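Local coordinates for protein Poly(A) RNA polymerase GLD2 (Rattus norvegicus, PDB 6LBK) that probably adds successive AMP units from ATP to the 3' ends of selected cytoplasmic mRNAs and single nucleotides to certain microRNAs, as a magnesium- or manganese-dependent poly(A) polymerase, at residues Leu137-Phe142 and Glu151-Ile156. The protein carries 1 engineered substitution. Residues are numbered along the deposited sequence; the frame is centred on the assembly and turned at random.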
loop_
_atom_site.group_PDB
_atom_site.type_symbol
_atom_site.label_atom_id
_atom_site.label_comp_id
_atom_site.label_asym_id
_atom_site.label_seq_id
_atom_site.Cartn_x
_atom_site.Cartn_y
_atom_site.Cartn_z
ATOM N N LEU A 137 -4.600 -8.330 -25.155
ATOM C CA LEU A 137 -3.924 -9.514 -25.706
ATOM C C LEU A 137 -3.518 -10.494 -24.607
ATOM O O LEU A 137 -3.728 -11.710 -24.728
ATOM C CB LEU A 137 -2.697 -9.112 -26.534
ATOM C CG LEU A 137 -2.908 -9.121 -28.055
ATOM C CD1 LEU A 137 -1.715 -8.522 -28.785
ATOM C CD2 LEU A 137 -3.186 -10.531 -28.555
ATOM N N VAL A 138 -2.902 -9.987 -23.540
ATOM C CA VAL A 138 -2.548 -10.845 -22.421
ATOM C C VAL A 138 -3.792 -11.529 -21.884
ATOM O O VAL A 138 -3.762 -12.711 -21.520
ATOM C CB VAL A 138 -1.844 -10.031 -21.324
ATOM C CG1 VAL A 138 -1.645 -10.893 -20.095
ATOM C CG2 VAL A 138 -0.520 -9.465 -21.827
ATOM N N HIS A 139 -4.910 -10.798 -21.836
ATOM C CA HIS A 139 -6.124 -11.355 -21.259
ATOM C C HIS A 139 -6.656 -12.495 -22.113
ATOM O O HIS A 139 -6.978 -13.575 -21.600
ATOM C CB HIS A 139 -7.167 -10.251 -21.092
ATOM C CG HIS A 139 -8.497 -10.745 -20.613
ATOM N ND1 HIS A 139 -9.655 -10.595 -21.348
ATOM C CD2 HIS A 139 -8.848 -11.418 -19.492
ATOM C CE1 HIS A 139 -10.665 -11.135 -20.689
ATOM N NE2 HIS A 139 -10.201 -11.645 -19.563
ATOM N N LYS A 140 -6.760 -12.267 -23.423
ATOM C CA LYS A 140 -7.169 -13.329 -24.337
ATOM C C LYS A 140 -6.231 -14.533 -24.239
ATOM O O LYS A 140 -6.671 -15.679 -24.390
ATOM C CB LYS A 140 -7.237 -12.782 -25.763
ATOM C CG LYS A 140 -8.228 -13.508 -26.674
ATOM C CD LYS A 140 -9.665 -13.224 -26.222
ATOM C CE LYS A 140 -9.938 -11.720 -26.122
ATOM N NZ LYS A 140 -11.398 -11.396 -26.110
ATOM N N HIS A 141 -4.941 -14.292 -23.993
ATOM C CA HIS A 141 -4.000 -15.387 -23.772
ATOM C C HIS A 141 -4.382 -16.182 -22.525
ATOM O O HIS A 141 -4.421 -17.416 -22.543
ATOM C CB HIS A 141 -2.584 -14.807 -23.644
ATOM C CG HIS A 141 -1.478 -15.822 -23.657
ATOM N ND1 HIS A 141 -1.030 -16.435 -24.811
ATOM C CD2 HIS A 141 -0.701 -16.302 -22.653
ATOM C CE1 HIS A 141 -0.045 -17.265 -24.512
ATOM N NE2 HIS A 141 0.176 -17.203 -23.210
ATOM N N PHE A 142 -4.694 -15.483 -21.437
ATOM C CA PHE A 142 -5.078 -16.166 -20.203
ATOM C C PHE A 142 -6.365 -16.964 -20.390
ATOM O O PHE A 142 -6.520 -18.060 -19.837
ATOM C CB PHE A 142 -5.245 -15.151 -19.070
ATOM C CG PHE A 142 -3.941 -14.597 -18.535
ATOM C CD1 PHE A 142 -2.751 -14.799 -19.208
ATOM C CD2 PHE A 142 -3.920 -13.861 -17.358
ATOM C CE1 PHE A 142 -1.557 -14.290 -18.712
ATOM C CE2 PHE A 142 -2.738 -13.353 -16.862
ATOM C CZ PHE A 142 -1.546 -13.569 -17.544
ATOM N N GLU A 151 -7.731 -19.037 -13.363
ATOM C CA GLU A 151 -9.184 -19.010 -13.240
ATOM C C GLU A 151 -9.736 -17.615 -13.442
ATOM O O GLU A 151 -9.155 -16.629 -12.970
ATOM C CB GLU A 151 -9.655 -19.522 -11.879
ATOM C CG GLU A 151 -9.901 -21.007 -11.810
ATOM C CD GLU A 151 -10.593 -21.428 -10.519
ATOM O OE1 GLU A 151 -10.930 -20.539 -9.697
ATOM O OE2 GLU A 151 -10.809 -22.647 -10.330
ATOM N N ARG A 152 -10.875 -17.541 -14.131
ATOM C CA ARG A 152 -11.728 -16.359 -14.228
ATOM C C ARG A 152 -10.954 -15.051 -14.496
ATOM O O ARG A 152 -11.055 -14.111 -13.702
ATOM C CB ARG A 152 -12.562 -16.235 -12.957
ATOM C CG ARG A 152 -13.565 -17.348 -12.742
ATOM C CD ARG A 152 -14.377 -17.084 -11.475
ATOM N NE ARG A 152 -15.508 -17.995 -11.332
ATOM C CZ ARG A 152 -16.410 -17.927 -10.353
ATOM N NH1 ARG A 152 -16.316 -16.992 -9.417
ATOM N NH2 ARG A 152 -17.407 -18.796 -10.310
ATOM N N PRO A 153 -10.224 -14.957 -15.610
ATOM C CA PRO A 153 -9.530 -13.693 -15.901
ATOM C C PRO A 153 -10.523 -12.661 -16.407
ATOM O O PRO A 153 -11.340 -12.950 -17.284
ATOM C CB PRO A 153 -8.524 -14.080 -16.990
ATOM C CG PRO A 153 -9.138 -15.238 -17.660
ATOM C CD PRO A 153 -9.947 -15.982 -16.632
ATOM N N GLN A 154 -10.454 -11.459 -15.852
ATOM C CA GLN A 154 -11.409 -10.422 -16.198
ATOM C C GLN A 154 -10.687 -9.097 -16.328
ATOM O O GLN A 154 -9.831 -8.780 -15.507
ATOM C CB GLN A 154 -12.524 -10.320 -15.145
ATOM C CG GLN A 154 -13.394 -9.090 -15.256
ATOM C CD GLN A 154 -14.568 -9.135 -14.287
ATOM O OE1 GLN A 154 -14.551 -9.898 -13.316
ATOM N NE2 GLN A 154 -15.572 -8.285 -14.518
ATOM N N LEU A 155 -11.050 -8.312 -17.335
ATOM C CA LEU A 155 -10.554 -6.946 -17.436
ATOM C C LEU A 155 -11.386 -6.058 -16.518
ATOM O O LEU A 155 -12.570 -5.810 -16.779
ATOM C CB LEU A 155 -10.626 -6.437 -18.869
ATOM C CG LEU A 155 -9.632 -6.905 -19.909
ATOM C CD1 LEU A 155 -10.279 -6.770 -21.277
ATOM C CD2 LEU A 155 -8.399 -6.052 -19.819
ATOM N N ILE A 156 -10.764 -5.545 -15.474
ATOM C CA ILE A 156 -11.402 -4.565 -14.610
ATOM C C ILE A 156 -11.026 -3.172 -15.093
ATOM O O ILE A 156 -9.845 -2.868 -15.328
ATOM C CB ILE A 156 -11.031 -4.786 -13.137
ATOM C CG1 ILE A 156 -11.533 -6.158 -12.679
ATOM C CG2 ILE A 156 -11.619 -3.688 -12.254
ATOM C CD1 ILE A 156 -11.740 -6.259 -11.168
#
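His139 reaches from helix 128-144 to the backbone of Pro153 on strand 150-156, an edge strand of the five-stranded mixed sheet in the nucleotidyltransferase palm domain. Helix and strand follow one another in the chain and run nearly antiparallel, 163° between the segment axes, a worked example of a helix packed beside an edge strand, with one polar side chain bonded to the strand backbone among apolar contacts. A chi1 of 175° swings the imidazole out from the helix to the strand, and its NE2 donates a hydrogen bond of 2.9 Å to Pro153 O. The bond is nearly straight at the hydrogen (164°), and the oxygen lies in the ring plane, yet NE2 stands above the carbonyl plane rather than on a lone pair. Leu155 covers one face of the imidazole, its CG 4.2 Å from the ring centroid in a CH-pi contact. The more enclosed part lies toward the sheet, where buried Phe142 sets its CB 4.0 Å from Pro153 CB, while the phenylalanine ring turns away from the strand to meet Phe165 edge-to-face and the side chain also touches Leu80 of helix 67-85. On the solvent side the contact is looser: exposed Gln154 directs its CB away from the helix. An alanine in place of His139 is likely to cost Pro153 O this donor and take from Leu155 CG the ring face it packs against. Beside the hydrogen bond, His139 CD2 rests 3.7 Å from Pro153 CB.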